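Local coordinates for tartrate dehydrogenase/decarboxylase (Pseudomonas putida, PDB 3FLK), which oxidises tartrate with NAD and also converts meso-tartrate to D-glycerate and D-malate to pyruvate, using magnesium or manganese, at residues S278-V283 against L309-Q314; K96-F101 against N106-R111; I25-A30 against A300-G305. The protein carries 1 engineered substitution. All blocks are in the same frame, centred on the assembly; numbering follows the deposited sequence.

How the interactions relate
From the N terminus, helix 17-35 supplies 25-30, whose partner comes 270 residues later. Within that span interaction 2 closes a short loop, joining 96-101 at the end of helix 94-100 to strand 105-111 at the oxalate. Interaction 1 starts at 278-283, still before 300-305 closes interaction 3, and ends at 309-314, so these two cross; both use helix 299-313. Strand 278-282 touches the C-terminal end of that helix in interaction 1, while helix 17-35 packs on its earlier turns in interaction 3. Glu281 ties interaction 1 to interaction 2 through Arg98, and its O probably bonds to Ser304 OG of interaction 3. A sulfate is shared by interactions 2 and 3.

Interaction 1: S278-V283 against L309-Q314; sequences SLFEPV and LEFLGQ. With NAI (1,4-dihydronicotinamide adenine dinucleotide), chain F.
The CA atoms of Ser278 and Phe311 lie 8.9 Å apart where strand 278-282 passes the last turns of helix 299-313, a spacing bridged by side chains. Phe311 does most of the touching from the helix. Its CG stands anti to the backbone N (chi1 -172°), which sends the ring toward the strand. CB of Phe311 rests 3.7 Å from CZ of Phe280, and Phe311 CG lies in the plane of the Phe280 ring at its edge; the two side chains cross at about a right angle. Beside them Ser278 OG comes to 3.4 Å from Phe311 CE2 while accepting a hydrogen bond from the backbone N of Asn271. Strand 278-282 is an inner strand of the large mixed sheet of the isocitrate/isopropylmalate dehydrogenase fold, parallel to strand 72-77 and antiparallel to 266-270, and helix 299-313 covers it. Arg274 forms a cation-pi contact with Phe311, and its NH1 is hydrogen-bonded to the backbone O of Phe311. One residue on from Phe280, Glu281 reaches the cofactor pocket: OE1 accepts from the carboxamide N7N of NADH at 3.0 Å (156°), and OE2 forms a salt bridge with Arg98.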
loop_
_atom_site.group_PDB
_atom_site.type_symbol
_atom_site.label_atom_id
_atom_site.label_comp_id
_atom_site.label_asym_id
_atom_site.label_seq_id
_atom_site.Cartn_x
_atom_site.Cartn_y
_atom_site.Cartn_z
ATOM N N SER A 278 24.888 6.665 -11.121
ATOM C CA SER A 278 23.699 5.997 -10.614
ATOM C C SER A 278 24.002 5.380 -9.248
ATOM O O SER A 278 25.169 5.235 -8.869
ATOM C CB SER A 278 23.216 4.938 -11.605
ATOM O OG SER A 278 22.755 5.540 -12.803
ATOM N N LEU A 279 22.950 5.032 -8.511
ATOM C CA LEU A 279 23.091 4.514 -7.156
ATOM C C LEU A 279 22.429 3.148 -7.016
ATOM O O LEU A 279 21.298 2.939 -7.463
ATOM C CB LEU A 279 22.519 5.507 -6.137
ATOM C CG LEU A 279 22.669 5.186 -4.645
ATOM C CD1 LEU A 279 22.843 6.460 -3.848
ATOM C CD2 LEU A 279 21.481 4.389 -4.123
ATOM N N PHE A 280 23.143 2.225 -6.383
ATOM C CA PHE A 280 22.668 0.858 -6.233
ATOM C C PHE A 280 22.640 0.476 -4.758
ATOM O O PHE A 280 23.628 0.638 -4.039
ATOM C CB PHE A 280 23.518 -0.099 -7.080
ATOM C CG PHE A 280 23.503 0.235 -8.553
ATOM C CD1 PHE A 280 22.610 -0.393 -9.414
ATOM C CD2 PHE A 280 24.360 1.206 -9.071
ATOM C CE1 PHE A 280 22.581 -0.070 -10.773
ATOM C CE2 PHE A 280 24.338 1.535 -10.424
ATOM C CZ PHE A 280 23.448 0.894 -11.275
ATOM N N GLU A 281 21.479 -0.008 -4.320
ATOM C CA GLU A 281 21.190 -0.225 -2.908
ATOM C C GLU A 281 20.111 -1.292 -2.746
ATOM O O GLU A 281 19.338 -1.541 -3.676
ATOM C CB GLU A 281 20.715 1.084 -2.252
ATOM C CG GLU A 281 19.384 1.599 -2.803
ATOM C CD GLU A 281 18.753 2.711 -1.984
ATOM O OE1 GLU A 281 19.021 2.819 -0.769
ATOM O OE2 GLU A 281 17.966 3.482 -2.570
ATOM N N PRO A 282 20.053 -1.938 -1.568
ATOM C CA PRO A 282 18.884 -2.762 -1.281
ATOM C C PRO A 282 17.614 -1.927 -1.116
ATOM O O PRO A 282 17.686 -0.728 -0.829
ATOM C CB PRO A 282 19.243 -3.440 0.042
ATOM C CG PRO A 282 20.317 -2.621 0.639
ATOM C CD PRO A 282 21.052 -1.981 -0.485
ATOM N N VAL A 283 16.461 -2.562 -1.311
ATOM C CA VAL A 283 15.179 -1.938 -0.998
ATOM C C VAL A 283 15.077 -1.658 0.511
ATOM O O VAL A 283 14.601 -0.596 0.920
ATOM C CB VAL A 283 13.980 -2.800 -1.478
ATOM C CG1 VAL A 283 12.656 -2.225 -0.977
ATOM C CG2 VAL A 283 13.961 -2.899 -3.001
ATOM N N LEU A 309 26.912 -3.834 -12.002
ATOM C CA LEU A 309 27.842 -4.312 -13.025
ATOM C C LEU A 309 27.171 -4.387 -14.390
ATOM O O LEU A 309 27.775 -4.033 -15.403
ATOM C CB LEU A 309 28.430 -5.676 -12.643
ATOM C CG LEU A 309 29.313 -5.759 -11.392
ATOM C CD1 LEU A 309 29.911 -7.157 -11.268
ATOM C CD2 LEU A 309 30.417 -4.699 -11.395
ATOM N N GLU A 310 25.920 -4.843 -14.404
ATOM C CA GLU A 310 25.120 -4.900 -15.622
ATOM C C GLU A 310 24.973 -3.504 -16.241
ATOM O O GLU A 310 25.122 -3.340 -17.454
ATOM C CB GLU A 310 23.748 -5.516 -15.326
ATOM C CG GLU A 310 22.933 -5.892 -16.562
ATOM C CD GLU A 310 21.607 -6.550 -16.217
ATOM O OE1 GLU A 310 20.880 -6.023 -15.346
ATOM O OE2 GLU A 310 21.283 -7.595 -16.823
ATOM N N PHE A 311 24.704 -2.506 -15.397
ATOM C CA PHE A 311 24.527 -1.123 -15.849
ATOM C C PHE A 311 25.833 -0.453 -16.297
ATOM O O PHE A 311 25.850 0.273 -17.293
ATOM C CB PHE A 311 23.842 -0.279 -14.769
ATOM C CG PHE A 311 23.463 1.105 -15.231
ATOM C CD1 PHE A 311 22.391 1.294 -16.099
ATOM C CD2 PHE A 311 24.184 2.218 -14.804
ATOM C CE1 PHE A 311 22.040 2.574 -16.534
ATOM C CE2 PHE A 311 23.841 3.500 -15.232
ATOM C CZ PHE A 311 22.767 3.677 -16.100
ATOM N N LEU A 312 26.912 -0.693 -15.554
ATOM C CA LEU A 312 28.225 -0.134 -15.887
ATOM C C LEU A 312 28.844 -0.774 -17.127
ATOM O O LEU A 312 29.587 -0.121 -17.861
ATOM C CB LEU A 312 29.192 -0.266 -14.705
ATOM C CG LEU A 312 29.034 0.666 -13.499
ATOM C CD1 LEU A 312 30.031 0.285 -12.417
ATOM C CD2 LEU A 312 29.199 2.134 -13.886
ATOM N N GLY A 313 28.528 -2.045 -17.356
ATOM C CA GLY A 313 29.133 -2.820 -18.439
ATOM C C GLY A 313 28.862 -2.281 -19.829
ATOM O O GLY A 313 29.775 -2.202 -20.658
ATOM N N GLN A 314 27.605 -1.907 -20.070
ATOM C CA GLN A 314 27.146 -1.384 -21.363
ATOM C C GLN A 314 27.387 -2.365 -22.513
ATOM O O GLN A 314 26.580 -3.270 -22.737
ATOM C CB GLN A 314 27.739 0.007 -21.647
ATOM C CG GLN A 314 27.094 1.113 -20.827
ATOM C CD GLN A 314 27.708 2.477 -21.069
ATOM O OE1 GLN A 314 28.725 2.830 -20.470
ATOM N NE2 GLN A 314 27.078 3.263 -21.936
HETATM P PA NAI F . 13.664 -1.719 7.408
HETATM O O1A NAI F . 13.698 -2.170 5.997
HETATM O O2A NAI F . 14.983 -1.257 7.877
HETATM O O5B NAI F . 13.175 -2.931 8.333
HETATM C C5B NAI F . 11.873 -3.466 8.265
HETATM C C4B NAI F . 11.862 -4.891 8.810
HETATM O O4B NAI F . 12.487 -5.761 7.885
HETATM C C3B NAI F . 12.620 -5.009 10.125
HETATM O O3B NAI F . 11.905 -5.874 10.974
HETATM C C2B NAI F . 13.949 -5.619 9.726
HETATM O O2B NAI F . 14.485 -6.445 10.734
HETATM C C1B NAI F . 13.619 -6.394 8.461
HETATM N N9A NAI F . 14.750 -6.388 7.519
HETATM C C8A NAI F . 15.165 -5.344 6.730
HETATM N N7A NAI F . 16.235 -5.755 6.014
HETATM C C5A NAI F . 16.509 -7.035 6.329
HETATM C C6A NAI F . 17.488 -7.922 5.893
HETATM N N6A NAI F . 18.378 -7.548 4.977
HETATM N N1A NAI F . 17.519 -9.201 6.412
HETATM C C2A NAI F . 16.593 -9.599 7.354
HETATM N N3A NAI F . 15.623 -8.709 7.775
HETATM C C4A NAI F . 15.584 -7.448 7.277
HETATM O O3 NAI F . 12.529 -0.568 7.501
HETATM P PN NAI F . 11.986 0.196 8.815
HETATM O O1N NAI F . 12.113 -0.654 10.018
HETATM O O2N NAI F . 10.637 0.696 8.462
HETATM O O5D NAI F . 12.966 1.458 8.938
HETATM C C5D NAI F . 14.179 1.404 9.660
HETATM C C4D NAI F . 15.056 2.603 9.298
HETATM O O4D NAI F . 15.530 2.471 7.972
HETATM C C3D NAI F . 14.321 3.936 9.359
HETATM O O3D NAI F . 15.215 4.884 9.889
HETATM C C2D NAI F . 14.020 4.265 7.907
HETATM O O2D NAI F . 13.955 5.652 7.673
HETATM C C1D NAI F . 15.207 3.622 7.205
HETATM N N1N NAI F . 14.988 3.234 5.798
HETATM C C2N NAI F . 15.933 3.620 4.889
HETATM C C3N NAI F . 15.812 3.273 3.549
HETATM C C7N NAI F . 16.988 3.474 2.635
HETATM O O7N NAI F . 18.215 3.922 3.168
HETATM N N7N NAI F . 16.850 3.227 1.333
HETATM C C4N NAI F . 14.711 2.519 3.141
HETATM C C5N NAI F . 13.752 2.123 4.072
HETATM C C6N NAI F . 13.901 2.486 5.410
#

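Interaction 2: K96-F101 against N106-R111; sequences KFRREF and NIRPVR. With OXL (oxalate ion), chain G; SO4 (sulfate ion), chain J.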
loop_
_atom_site.group_PDB
_atom_site.type_symbol
_atom_site.label_atom_id
_atom_site.label_comp_id
_atom_site.label_asym_id
_atom_site.label_seq_id
_atom_site.Cartn_x
_atom_site.Cartn_y
_atom_site.Cartn_z
ATOM N N LYS A 96 18.835 13.406 -1.460
ATOM C CA LYS A 96 19.724 14.327 -2.172
ATOM C C LYS A 96 20.465 13.637 -3.322
ATOM O O LYS A 96 20.598 14.214 -4.402
ATOM C CB LYS A 96 20.713 15.001 -1.214
ATOM C CG LYS A 96 20.102 16.127 -0.389
ATOM C CD LYS A 96 21.159 16.883 0.410
ATOM C CE LYS A 96 20.539 18.058 1.152
ATOM N NZ LYS A 96 21.512 18.745 2.044
ATOM N N PHE A 97 20.944 12.413 -3.089
ATOM C CA PHE A 97 21.545 11.598 -4.149
ATOM C C PHE A 97 20.563 11.405 -5.304
ATOM O O PHE A 97 20.896 11.656 -6.460
ATOM C CB PHE A 97 21.960 10.206 -3.643
ATOM C CG PHE A 97 23.084 10.205 -2.636
ATOM C CD1 PHE A 97 24.034 11.218 -2.607
ATOM C CD2 PHE A 97 23.211 9.149 -1.739
ATOM C CE1 PHE A 97 25.075 11.192 -1.680
ATOM C CE2 PHE A 97 24.249 9.112 -0.812
ATOM C CZ PHE A 97 25.184 10.134 -0.784
ATOM N N ARG A 98 19.354 10.952 -4.976
ATOM C CA ARG A 98 18.339 10.631 -5.977
ATOM C C ARG A 98 17.937 11.840 -6.818
ATOM O O ARG A 98 17.787 11.734 -8.035
ATOM C CB ARG A 98 17.103 10.019 -5.313
ATOM C CG ARG A 98 17.306 8.605 -4.786
ATOM C CD ARG A 98 16.076 8.121 -4.044
ATOM N NE ARG A 98 16.163 6.709 -3.678
ATOM C CZ ARG A 98 15.335 6.097 -2.834
ATOM N NH1 ARG A 98 14.349 6.770 -2.253
ATOM N NH2 ARG A 98 15.496 4.807 -2.561
ATOM N N ARG A 99 17.784 12.988 -6.165
ATOM C CA ARG A 99 17.251 14.179 -6.831
ATOM C C ARG A 99 18.318 15.016 -7.527
ATOM O O ARG A 99 18.134 15.427 -8.674
ATOM C CB ARG A 99 16.399 15.003 -5.861
ATOM C CG ARG A 99 15.185 14.214 -5.401
ATOM C CD ARG A 99 14.253 14.962 -4.471
ATOM N NE ARG A 99 13.080 14.129 -4.210
ATOM C CZ ARG A 99 11.880 14.574 -3.851
ATOM N NH1 ARG A 99 11.654 15.871 -3.685
ATOM N NH2 ARG A 99 10.897 13.706 -3.659
ATOM N N GLU A 100 19.440 15.244 -6.850
ATOM C CA GLU A 100 20.511 16.057 -7.429
ATOM C C GLU A 100 21.325 15.344 -8.510
ATOM O O GLU A 100 21.910 15.998 -9.374
ATOM C CB GLU A 100 21.407 16.653 -6.340
ATOM C CG GLU A 100 20.735 17.814 -5.616
ATOM C CD GLU A 100 21.564 18.388 -4.487
ATOM O OE1 GLU A 100 22.768 18.654 -4.697
ATOM O OE2 GLU A 100 20.999 18.593 -3.393
ATOM N N PHE A 101 21.350 14.014 -8.470
ATOM C CA PHE A 101 21.956 13.235 -9.549
ATOM C C PHE A 101 20.908 12.760 -10.553
ATOM O O PHE A 101 21.194 11.926 -11.416
ATOM C CB PHE A 101 22.776 12.055 -9.005
ATOM C CG PHE A 101 24.064 12.463 -8.336
ATOM C CD1 PHE A 101 24.655 13.697 -8.612
ATOM C CD2 PHE A 101 24.699 11.604 -7.446
ATOM C CE1 PHE A 101 25.845 14.077 -7.996
ATOM C CE2 PHE A 101 25.895 11.974 -6.827
ATOM C CZ PHE A 101 26.467 13.213 -7.104
ATOM N N ASN A 106 13.735 4.288 -10.592
ATOM C CA ASN A 106 14.052 3.351 -9.519
ATOM C C ASN A 106 13.531 1.964 -9.890
ATOM O O ASN A 106 12.331 1.700 -9.808
ATOM C CB ASN A 106 13.469 3.829 -8.183
ATOM C CG ASN A 106 14.132 3.171 -6.976
ATOM O OD1 ASN A 106 14.716 2.094 -7.076
ATOM N ND2 ASN A 106 14.048 3.830 -5.830
ATOM N N ILE A 107 14.448 1.098 -10.318
ATOM C CA ILE A 107 14.119 -0.250 -10.786
ATOM C C ILE A 107 14.259 -1.260 -9.654
ATOM O O ILE A 107 15.334 -1.397 -9.068
ATOM C CB ILE A 107 15.032 -0.683 -11.973
ATOM C CG1 ILE A 107 14.844 0.242 -13.181
ATOM C CG2 ILE A 107 14.776 -2.140 -12.364
ATOM C CD1 ILE A 107 13.497 0.087 -13.896
ATOM N N ARG A 108 13.174 -1.976 -9.369
ATOM C CA ARG A 108 13.136 -2.925 -8.257
ATOM C C ARG A 108 12.471 -4.246 -8.674
ATOM O O ARG A 108 11.241 -4.357 -8.656
ATOM C CB ARG A 108 12.425 -2.292 -7.047
ATOM C CG ARG A 108 13.172 -1.100 -6.457
ATOM C CD ARG A 108 12.374 -0.352 -5.390
ATOM N NE ARG A 108 13.226 0.581 -4.653
ATOM C CZ ARG A 108 12.939 1.091 -3.455
ATOM N NH1 ARG A 108 11.813 0.770 -2.833
ATOM N NH2 ARG A 108 13.791 1.926 -2.874
ATOM N N PRO A 109 13.285 -5.250 -9.066
ATOM C CA PRO A 109 12.735 -6.551 -9.467
ATOM C C PRO A 109 12.182 -7.373 -8.303
ATOM O O PRO A 109 12.711 -7.325 -7.189
ATOM C CB PRO A 109 13.933 -7.265 -10.105
ATOM C CG PRO A 109 15.128 -6.632 -9.490
ATOM C CD PRO A 109 14.755 -5.209 -9.180
ATOM N N VAL A 110 11.114 -8.115 -8.580
ATOM C CA VAL A 110 10.472 -8.985 -7.603
ATOM C C VAL A 110 10.443 -10.397 -8.183
ATOM O O VAL A 110 9.935 -10.608 -9.286
ATOM C CB VAL A 110 9.036 -8.502 -7.264
ATOM C CG1 VAL A 110 8.359 -9.447 -6.290
ATOM C CG2 VAL A 110 9.056 -7.084 -6.698
ATOM N N ARG A 111 10.990 -11.359 -7.444
ATOM C CA ARG A 111 11.123 -12.726 -7.943
ATOM C C ARG A 111 11.057 -13.768 -6.831
ATOM O O ARG A 111 11.695 -13.616 -5.788
ATOM C CB ARG A 111 12.441 -12.873 -8.708
ATOM C CG ARG A 111 12.593 -14.163 -9.516
ATOM C CD ARG A 111 13.787 -14.061 -10.453
ATOM N NE ARG A 111 13.745 -12.817 -11.222
ATOM C CZ ARG A 111 14.812 -12.148 -11.649
ATOM N NH1 ARG A 111 16.034 -12.590 -11.392
ATOM N NH2 ARG A 111 14.650 -11.022 -12.330
HETATM C C1 OXL G . 11.935 4.053 1.231
HETATM C C2 OXL G . 12.413 3.537 -0.055
HETATM O O1 OXL G . 11.266 3.295 1.975
HETATM O O2 OXL G . 13.062 4.284 -0.819
HETATM O O3 OXL G . 12.189 5.236 1.550
HETATM O O4 OXL G . 12.148 2.350 -0.359
HETATM S S SO4 J . 18.090 -9.567 -12.900
HETATM O O1 SO4 J . 16.829 -8.940 -12.515
HETATM O O2 SO4 J . 18.403 -9.222 -14.284
HETATM O O3 SO4 J . 19.166 -9.098 -12.034
HETATM O O4 SO4 J . 17.959 -11.019 -12.785
HETATM O O HOH W 1 16.176 2.335 -3.903
#
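Arg98 of helix 94-100 and Arg108 of strand 105-111 converge on the oxalate, in the active site of the isocitrate/isopropylmalate dehydrogenase fold. Their NH2 atoms are 3.4 Å apart, with guanidinium planes turned 64° against each other, a closeness that the shared anion probably offsets. Arg98 presents the edge of its guanidinium to oxalate O2, NH1 and NH2 both donating, the latter at 3.0 Å. Arg108 takes O4 with NH1 and NH2, each at 3.0 Å, and adds a weak bond from NH2 to O2. Arg134 of the same chain and Lys192 of the second subunit also bond to the oxalate, and a magnesium ion lies close by. Both arginine chains are extended from CG to NE, which carries the charged ends from helix and strand to a common point. Asn106 ND2 sits over one face of the Arg98 guanidinium and is bonded to Asn136, while Asn106 OD1 accepts from Arg108 NE, which lies above the carbonyl plane. Arg98 NE donates to Asn269, and Arg108 NH1 also to Ser252. A water accepts from Asn106 ND2 and, at 2.6 Å, from Arg108 NH2. Farther along the strand, Arg111 turns its guanidinium edge to a sulfate, NH1 reaching O4 at 2.8 Å and 162°.

Interaction 3: I25-A30 against A300-G305; sequences IRVLEA and AMIWSG. With SO4 (sulfate ion), chain J.
While Val27 and Ile302 meet between the helices, the flat group of 300-305, the indole of Trp303, lies well away from helix 17-35. At its edge, in the ring plane, is the sulfur of a sulfate, probably from the crystallisation liquor; Trp303 NE1 donates to sulfate O3 at 2.8 Å and 162°, a nearly straight bond. His323 holds the same anion. The ring of Phe113 meets the indole with planes at about 65°, and Pro109, Pro266 and Leu327 also touch it, so this side of helix 299-313 is packed against the sheet and helix 317-336.

The inter-helix contact itself is aliphatic. Val27 and Ile302 cross at about a right angle and engage through both branches. Val27 CG1 lies 3.8 Å from Ile302 CG2, while Val27 CG2 lies 3.9 Å from Ile302 CD1 and from Ile302 CG1. On Ile302 the torsion chi1 of -68° sets CG2 anti to the backbone N and CG1 beside it, giving Val27 two points to rest on. The next residue, Leu28, extends CD2 over the backbone of Gly305, about one turn beyond Ile302, reaching the Gly305 O at 3.6 Å and its C at 3.8 Å; with no side chain at Gly305, the methyl can settle on the main chain. CA atoms of Leu28 and Gly305 are 6.7 Å apart. Met326 of helix 317-336 touches Val27, Leu28 and Ile302, and helix 349-361 adds Leu360 on Val27 and Ile356 on Ile302, enclosing the seam with two further helices.

Helix 17-35 is the connection of the beta-alpha-beta crossover between parallel strands 6-13 and 39-43, and its packing on helix 299-313 belongs to the helical layer flanking the large sheet in the isocitrate/isopropylmalate dehydrogenase fold.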
loop_
_atom_site.group_PDB
_atom_site.type_symbol
_atom_site.label_atom_id
_atom_site.label_comp_id
_atom_site.label_asym_id
_atom_site.label_seq_id
_atom_site.Cartn_x
_atom_site.Cartn_y
_atom_site.Cartn_z
ATOM N N ILE A 25 30.585 -6.228 -1.497
ATOM C CA ILE A 25 31.934 -5.990 -2.019
ATOM C C ILE A 25 32.708 -7.307 -2.189
ATOM O O ILE A 25 33.383 -7.508 -3.200
ATOM C CB ILE A 25 32.714 -4.976 -1.141
ATOM C CG1 ILE A 25 32.066 -3.587 -1.242
ATOM C CG2 ILE A 25 34.194 -4.909 -1.552
ATOM C CD1 ILE A 25 32.457 -2.623 -0.133
ATOM N N ARG A 26 32.578 -8.202 -1.209
ATOM C CA ARG A 26 33.202 -9.528 -1.256
ATOM C C ARG A 26 32.844 -10.273 -2.545
ATOM O O ARG A 26 33.731 -10.746 -3.259
ATOM C CB ARG A 26 32.779 -10.345 -0.032
ATOM C CG ARG A 26 33.454 -11.701 0.122
ATOM C CD ARG A 26 32.838 -12.442 1.298
ATOM N NE ARG A 26 33.712 -13.485 1.829
ATOM C CZ ARG A 26 33.587 -14.015 3.043
ATOM N NH1 ARG A 26 32.627 -13.596 3.861
ATOM N NH2 ARG A 26 34.426 -14.962 3.441
ATOM N N VAL A 27 31.547 -10.365 -2.837
ATOM C CA VAL A 27 31.060 -11.074 -4.024
ATOM C C VAL A 27 31.452 -10.356 -5.321
ATOM O O VAL A 27 31.776 -11.005 -6.323
ATOM C CB VAL A 27 29.525 -11.305 -3.969
ATOM C CG1 VAL A 27 29.040 -12.064 -5.205
ATOM C CG2 VAL A 27 29.137 -12.061 -2.701
ATOM N N LEU A 28 31.420 -9.022 -5.297
ATOM C CA LEU A 28 31.842 -8.214 -6.446
ATOM C C LEU A 28 33.323 -8.409 -6.770
ATOM O O LEU A 28 33.699 -8.494 -7.941
ATOM C CB LEU A 28 31.553 -6.728 -6.216
ATOM C CG LEU A 28 30.105 -6.233 -6.302
ATOM C CD1 LEU A 28 30.018 -4.801 -5.808
ATOM C CD2 LEU A 28 29.563 -6.336 -7.716
ATOM N N GLU A 29 34.154 -8.476 -5.730
ATOM C CA GLU A 29 35.590 -8.711 -5.897
ATOM C C GLU A 29 35.873 -10.116 -6.437
ATOM O O GLU A 29 36.794 -10.303 -7.229
ATOM C CB GLU A 29 36.348 -8.450 -4.589
ATOM C CG GLU A 29 36.537 -6.960 -4.279
ATOM C CD GLU A 29 37.117 -6.684 -2.895
ATOM O OE1 GLU A 29 36.962 -7.526 -1.981
ATOM O OE2 GLU A 29 37.723 -5.606 -2.715
ATOM N N ALA A 30 35.069 -11.092 -6.018
ATOM C CA ALA A 30 35.146 -12.450 -6.554
ATOM C C ALA A 30 34.708 -12.492 -8.020
ATOM O O ALA A 30 35.301 -13.207 -8.832
ATOM C CB ALA A 30 34.310 -13.406 -5.717
ATOM N N ALA A 300 20.086 -8.944 -0.930
ATOM C CA ALA A 300 19.619 -7.683 -1.518
ATOM C C ALA A 300 20.788 -6.789 -1.922
ATOM O O ALA A 300 20.815 -6.256 -3.034
ATOM C CB ALA A 300 18.688 -6.953 -0.558
HETATM N N MSE A 301 21.753 -6.646 -1.015
HETATM C CA MSE A 301 22.977 -5.890 -1.262
HETATM C C MSE A 301 23.773 -6.478 -2.432
HETATM O O MSE A 301 24.225 -5.743 -3.309
HETATM C CB MSE A 301 23.842 -5.864 0.002
HETATM C CG MSE A 301 25.038 -4.924 -0.053
HETATM SE SE MSE A 301 24.526 -3.059 0.219
HETATM C CE MSE A 301 24.512 -2.456 -1.624
ATOM N N ILE A 302 23.926 -7.802 -2.434
ATOM C CA ILE A 302 24.712 -8.508 -3.453
ATOM C C ILE A 302 24.065 -8.405 -4.840
ATOM O O ILE A 302 24.736 -8.084 -5.821
ATOM C CB ILE A 302 24.963 -9.987 -3.049
ATOM C CG1 ILE A 302 25.895 -10.045 -1.830
ATOM C CG2 ILE A 302 25.571 -10.780 -4.208
ATOM C CD1 ILE A 302 25.760 -11.309 -0.987
ATOM N N TRP A 303 22.763 -8.670 -4.906
ATOM C CA TRP A 303 21.992 -8.547 -6.143
ATOM C C TRP A 303 22.067 -7.114 -6.691
ATOM O O TRP A 303 22.235 -6.921 -7.895
ATOM C CB TRP A 303 20.541 -8.976 -5.897
ATOM C CG TRP A 303 19.674 -9.171 -7.128
ATOM C CD1 TRP A 303 19.949 -8.788 -8.416
ATOM C CD2 TRP A 303 18.370 -9.760 -7.159
ATOM N NE1 TRP A 303 18.904 -9.122 -9.245
ATOM C CE2 TRP A 303 17.920 -9.715 -8.498
ATOM C CE3 TRP A 303 17.536 -10.324 -6.184
ATOM C CZ2 TRP A 303 16.670 -10.213 -8.886
ATOM C CZ3 TRP A 303 16.295 -10.819 -6.570
ATOM C CH2 TRP A 303 15.875 -10.760 -7.911
ATOM N N SER A 304 21.967 -6.119 -5.808
ATOM C CA SER A 304 22.167 -4.709 -6.189
ATOM C C SER A 304 23.512 -4.490 -6.875
ATOM O O SER A 304 23.613 -3.704 -7.820
ATOM C CB SER A 304 22.066 -3.785 -4.973
ATOM O OG SER A 304 20.744 -3.742 -4.479
ATOM N N GLY A 305 24.537 -5.189 -6.387
ATOM C CA GLY A 305 25.873 -5.146 -6.975
ATOM C C GLY A 305 25.902 -5.716 -8.377
ATOM O O GLY A 305 26.553 -5.159 -9.262
HETATM S S SO4 J . 18.090 -9.567 -12.900
HETATM O O1 SO4 J . 16.829 -8.940 -12.515
HETATM O O2 SO4 J . 18.403 -9.222 -14.284
HETATM O O3 SO4 J . 19.166 -9.098 -12.034
HETATM O O4 SO4 J . 17.959 -11.019 -12.785
#